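Local coordinates for protein short chain dehydrogenase (A0QTM2 homolog) (Mycobacterium thermoresistibile, PDB 3SC4) that probably catalyses NAD(P)-dependent oxidation or reduction of a substrate not yet identified, as a two-chain short-chain dehydrogenase built on a Rossmann fold, at residues Lys115-Asp118 / Leu119-Ile123; Arg162-Pro165 / Tyr166-Lys170. All coordinates share one frame; numbering follows the deposited sequence.

Contact 1 (115-123) comes first along the chain, in the opening turns of helix 114-135; contact 2 (162-170) follows after strand 146-149 and starts helix 164-183. Their centres lie about 11 Å apart, on the same side of the chain's centre. These are two of the helices linking the parallel strands of the Rossmann-type sheet, and they pack directly against each other: Met120 CE lies 3.7 Å from Pro165 CB, and Phe117 CE1 lies 3.7 Å from Met168 CE. Both contacts also touch the second subunit, as expected for the helix pair that commonly forms the dimer interface in short-chain dehydrogenases.

Contact 1 of 2, residues Lys115-Asp118 / Leu119-Ile123; sequences KRFD and LMNGI. With SO4 (sulfate ion), chain M.
Arg116 and Met120 meet one turn apart near the start of helix 114-135, a helix of the Rossmann fold that in this family commonly lies at a subunit interface. The backbone evidence is a run of i to i+4 bonds: Met120 N donates to Arg116 O, and Asn121 N reaches Phe117 O over 2.8 Å with an almost straight N-H...O angle of 178°. Gly122 N likewise bonds Asp118 O, and the helix widens into a pi-type turn at 121-123.

Apolar contacts follow the same spacing. Met120 bends at its last torsion and brings CE to 3.9 Å from Arg116 CG. Phe117 has CG anti to the backbone N (chi1 176°), which carries the ring forward along the helix until CE2 lies 3.8 Å from Asn121 CB, an oblique approach. The same ring stacks with Tyr129 of the second subunit, while Met120 packs on Ala169 of helix 164-183.

The charged ends find partners outside this turn. Asp118 OD1 forms a salt bridge with Arg126 of the second subunit, tying this turn to the dimer partner. Arg116 bends at chi2 and chi3 and lays NE beside one oxygen of a sulfate ion, probably from the crystallisation liquor. The anion lies at the guanidinium edge, and Arg116 NE donates to sulfate O1 at 2.6 Å with an N-H...O angle of 145°.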
loop_
_atom_site.group_PDB
_atom_site.type_symbol
_atom_site.label_atom_id
_atom_site.label_comp_id
_atom_site.label_asym_id
_atom_site.label_seq_id
_atom_site.Cartn_x
_atom_site.Cartn_y
_atom_site.Cartn_z
ATOM N N LYS B 115 7.442 -11.892 -8.723
ATOM C CA LYS B 115 8.777 -11.856 -8.107
ATOM C C LYS B 115 9.331 -10.426 -8.081
ATOM O O LYS B 115 9.967 -10.001 -7.126
ATOM C CB LYS B 115 9.711 -12.804 -8.869
ATOM C CG LYS B 115 11.192 -12.876 -8.363
ATOM C CD LYS B 115 12.081 -13.819 -9.271
ATOM C CE LYS B 115 12.563 -15.121 -8.565
ATOM N NZ LYS B 115 13.946 -14.999 -7.916
ATOM N N ARG B 116 9.073 -9.676 -9.136
ATOM C CA ARG B 116 9.492 -8.287 -9.172
ATOM C C ARG B 116 8.642 -7.442 -8.229
ATOM O O ARG B 116 9.158 -6.583 -7.532
ATOM C CB ARG B 116 9.383 -7.754 -10.583
ATOM C CG ARG B 116 9.699 -6.286 -10.725
ATOM C CD ARG B 116 11.133 -5.940 -10.339
ATOM N NE ARG B 116 12.129 -6.674 -11.124
ATOM C CZ ARG B 116 13.419 -6.367 -11.143
ATOM N NH1 ARG B 116 14.239 -7.076 -11.894
ATOM N NH2 ARG B 116 13.893 -5.352 -10.420
ATOM N N PHE B 117 7.338 -7.700 -8.227
ATOM C CA PHE B 117 6.427 -7.039 -7.302
ATOM C C PHE B 117 6.909 -7.201 -5.870
ATOM O O PHE B 117 6.959 -6.229 -5.138
ATOM C CB PHE B 117 5.008 -7.613 -7.440
ATOM C CG PHE B 117 4.040 -7.060 -6.453
ATOM C CD1 PHE B 117 3.237 -5.991 -6.788
ATOM C CD2 PHE B 117 3.941 -7.610 -5.177
ATOM C CE1 PHE B 117 2.345 -5.466 -5.882
ATOM C CE2 PHE B 117 3.054 -7.097 -4.261
ATOM C CZ PHE B 117 2.253 -6.015 -4.608
ATOM N N ASP B 118 7.249 -8.437 -5.486
ATOM C CA ASP B 118 7.690 -8.737 -4.120
ATOM C C ASP B 118 8.963 -8.009 -3.758
ATOM O O ASP B 118 9.176 -7.610 -2.622
ATOM C CB ASP B 118 7.922 -10.226 -3.919
ATOM C CG ASP B 118 6.662 -11.009 -3.956
ATOM O OD1 ASP B 118 5.580 -10.411 -3.827
ATOM O OD2 ASP B 118 6.747 -12.233 -4.130
ATOM N N LEU B 119 9.818 -7.792 -4.717
ATOM C CA LEU B 119 11.015 -7.088 -4.396
ATOM C C LEU B 119 10.664 -5.629 -4.074
ATOM O O LEU B 119 11.187 -5.041 -3.103
ATOM C CB LEU B 119 12.001 -7.293 -5.530
ATOM C CG LEU B 119 13.301 -6.549 -5.454
ATOM C CD1 LEU B 119 14.345 -7.261 -6.328
ATOM C CD2 LEU B 119 12.980 -5.160 -5.927
ATOM N N MET B 120 9.725 -5.058 -4.822
ATOM C CA MET B 120 9.298 -3.678 -4.563
ATOM C C MET B 120 8.510 -3.522 -3.236
ATOM O O MET B 120 8.766 -2.621 -2.449
ATOM C CB MET B 120 8.442 -3.155 -5.738
ATOM C CG MET B 120 9.206 -2.988 -7.042
ATOM S SD MET B 120 8.383 -2.004 -8.315
ATOM C CE MET B 120 7.693 -3.364 -9.175
ATOM N N ASN B 121 7.509 -4.375 -3.051
ATOM C CA ASN B 121 6.691 -4.387 -1.861
ATOM C C ASN B 121 7.611 -4.717 -0.683
ATOM O O ASN B 121 7.571 -4.047 0.368
ATOM C CB ASN B 121 5.586 -5.420 -2.051
ATOM C CG ASN B 121 4.622 -5.539 -0.851
ATOM O OD1 ASN B 121 3.722 -4.698 -0.650
ATOM N ND2 ASN B 121 4.745 -6.642 -0.118
ATOM N N GLY B 122 8.500 -5.696 -0.875
ATOM C CA GLY B 122 9.372 -6.154 0.208
ATOM C C GLY B 122 10.260 -5.064 0.749
ATOM O O GLY B 122 10.290 -4.806 1.948
ATOM N N ILE B 123 10.982 -4.411 -0.142
ATOM C CA ILE B 123 11.948 -3.441 0.292
ATOM C C ILE B 123 11.265 -2.159 0.778
ATOM O O ILE B 123 11.691 -1.567 1.760
ATOM C CB ILE B 123 12.943 -3.116 -0.829
ATOM C CG1 ILE B 123 13.825 -4.345 -1.105
ATOM C CG2 ILE B 123 13.793 -1.972 -0.423
ATOM C CD1 ILE B 123 14.754 -4.214 -2.326
HETATM S S SO4 M . 11.538 -8.404 -14.273
HETATM O O1 SO4 M . 10.963 -7.906 -13.047
HETATM O O2 SO4 M . 10.459 -8.866 -15.166
HETATM O O3 SO4 M . 12.432 -9.506 -13.919
HETATM O O4 SO4 M . 12.306 -7.290 -14.878
#

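Contact 2 of 2, residues Arg162-Pro165 / Tyr166-Lys170; sequences RPTP and YMMAK
Thr164 and Met168 touch through their side chains across the first turn of helix 164-183: Thr164 CG2 lies 3.7 Å from Met168 SD. The threonine methyl is anti to its own nitrogen and beside the carbonyl carbon, the side facing the methionine. Met168 CG also rests over the preceding turn, 3.2 Å from Thr164 O. That oxygen takes the Met168 backbone N-H, with Met168 N at 2.8 Å from Thr164 O, while CG of the same methionine lies against it.

The other first-turn bonds define the helix start. Pro163, at the N-cap position, offers its carbonyl oxygen to Met167 N, the Pro163 O to Met167 N distance being 2.9 Å, and Ala169 N reaches Pro165 O. Pro163 follows a cis peptide bond after Arg162, and its CG makes a loose apolar approach to Tyr166 CB. With its nitrogen closed into a ring, Pro165 has no N-H to give, as suits a first turn, whose N-H groups have no helical i-4 acceptor.

One turn further on, Lys170 CG lies 3.5 Å above one face of the Tyr166 ring, offset toward its rim. Tyr166 and Lys170 have the YxxxK spacing of the short-chain dehydrogenase active-site motif, consistent with a catalytic pair. Lys170 NZ is held by a hydrogen bond to Leu150 O and a weak one to Gln124 OE1, which helps position the lysine.

Farther out, Thr164 N bonds Glu183 of the second subunit, and Met168 packs on Val125 of that subunit. Within the chain, Pro165, Met168 and Ala169 lie against helix 114-135, whereas Tyr166 and Lys170 touch Trp195 at the end of strand 190-195.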
loop_
_atom_site.group_PDB
_atom_site.type_symbol
_atom_site.label_atom_id
_atom_site.label_comp_id
_atom_site.label_asym_id
_atom_site.label_seq_id
_atom_site.Cartn_x
_atom_site.Cartn_y
_atom_site.Cartn_z
ATOM N N ARG B 162 -0.684 5.006 -11.481
ATOM C CA ARG B 162 -0.037 4.349 -12.601
ATOM C C ARG B 162 1.455 4.660 -12.444
ATOM O O ARG B 162 1.799 5.762 -11.989
ATOM C CB ARG B 162 -0.514 5.024 -13.867
ATOM C CG ARG B 162 -0.834 4.112 -15.005
ATOM C CD ARG B 162 -1.524 4.876 -16.166
ATOM N NE ARG B 162 -1.648 4.001 -17.326
ATOM C CZ ARG B 162 -2.259 4.311 -18.467
ATOM N NH1 ARG B 162 -2.837 5.490 -18.633
ATOM N NH2 ARG B 162 -2.288 3.422 -19.453
ATOM N N PRO B 163 2.352 3.710 -12.745
ATOM C CA PRO B 163 2.070 2.309 -13.011
ATOM C C PRO B 163 1.851 1.628 -11.692
ATOM O O PRO B 163 2.425 2.010 -10.703
ATOM C CB PRO B 163 3.332 1.816 -13.722
ATOM C CG PRO B 163 4.396 2.712 -13.261
ATOM C CD PRO B 163 3.781 4.033 -12.874
ATOM N N THR B 164 1.039 0.596 -11.704
ATOM C CA THR B 164 0.422 0.054 -10.493
ATOM C C THR B 164 1.387 -0.540 -9.465
ATOM O O THR B 164 1.372 -0.163 -8.315
ATOM C CB THR B 164 -0.662 -0.947 -10.891
ATOM O OG1 THR B 164 -1.644 -0.240 -11.657
ATOM C CG2 THR B 164 -1.285 -1.573 -9.677
ATOM N N PRO B 165 2.257 -1.440 -9.881
ATOM C CA PRO B 165 3.181 -2.007 -8.896
ATOM C C PRO B 165 3.987 -0.965 -8.146
ATOM O O PRO B 165 4.054 -0.977 -6.910
ATOM C CB PRO B 165 4.109 -2.881 -9.755
ATOM C CG PRO B 165 3.294 -3.170 -10.984
ATOM C CD PRO B 165 2.503 -1.949 -11.234
ATOM N N TYR B 166 4.618 -0.073 -8.877
ATOM C CA TYR B 166 5.462 0.953 -8.275
ATOM C C TYR B 166 4.642 1.954 -7.476
ATOM O O TYR B 166 5.040 2.324 -6.394
ATOM C CB TYR B 166 6.294 1.669 -9.355
ATOM C CG TYR B 166 7.346 2.608 -8.834
ATOM C CD1 TYR B 166 8.347 2.160 -7.999
ATOM C CD2 TYR B 166 7.348 3.933 -9.208
ATOM C CE1 TYR B 166 9.334 3.048 -7.514
ATOM C CE2 TYR B 166 8.299 4.820 -8.747
ATOM C CZ TYR B 166 9.293 4.390 -7.883
ATOM O OH TYR B 166 10.254 5.292 -7.438
ATOM N N MET B 167 3.498 2.387 -8.002
ATOM C CA MET B 167 2.627 3.297 -7.258
ATOM C C MET B 167 2.199 2.650 -5.959
ATOM O O MET B 167 2.180 3.297 -4.919
ATOM C CB MET B 167 1.414 3.665 -8.075
ATOM C CG MET B 167 0.401 4.502 -7.343
ATOM S SD MET B 167 -0.829 3.504 -6.444
ATOM C CE MET B 167 -1.647 2.617 -7.792
ATOM N N MET B 168 1.853 1.370 -6.008
ATOM C CA MET B 168 1.458 0.662 -4.774
ATOM C C MET B 168 2.568 0.696 -3.713
ATOM O O MET B 168 2.304 0.887 -2.515
ATOM C CB MET B 168 1.088 -0.809 -5.065
ATOM C CG MET B 168 -0.272 -0.955 -5.658
ATOM S SD MET B 168 -0.580 -2.636 -6.210
ATOM C CE MET B 168 -0.586 -3.504 -4.627
ATOM N N ALA B 169 3.786 0.431 -4.158
ATOM C CA ALA B 169 4.924 0.368 -3.277
ATOM C C ALA B 169 5.215 1.758 -2.726
ATOM O O ALA B 169 5.354 1.925 -1.507
ATOM C CB ALA B 169 6.148 -0.224 -3.998
ATOM N N LYS B 170 5.272 2.765 -3.590
ATOM C CA LYS B 170 5.628 4.096 -3.108
ATOM C C LYS B 170 4.524 4.671 -2.240
ATOM O O LYS B 170 4.819 5.240 -1.209
ATOM C CB LYS B 170 5.979 5.083 -4.239
ATOM C CG LYS B 170 7.234 4.745 -5.070
ATOM C CD LYS B 170 8.488 4.404 -4.256
ATOM C CE LYS B 170 9.018 5.578 -3.430
ATOM N NZ LYS B 170 10.420 5.271 -2.896
#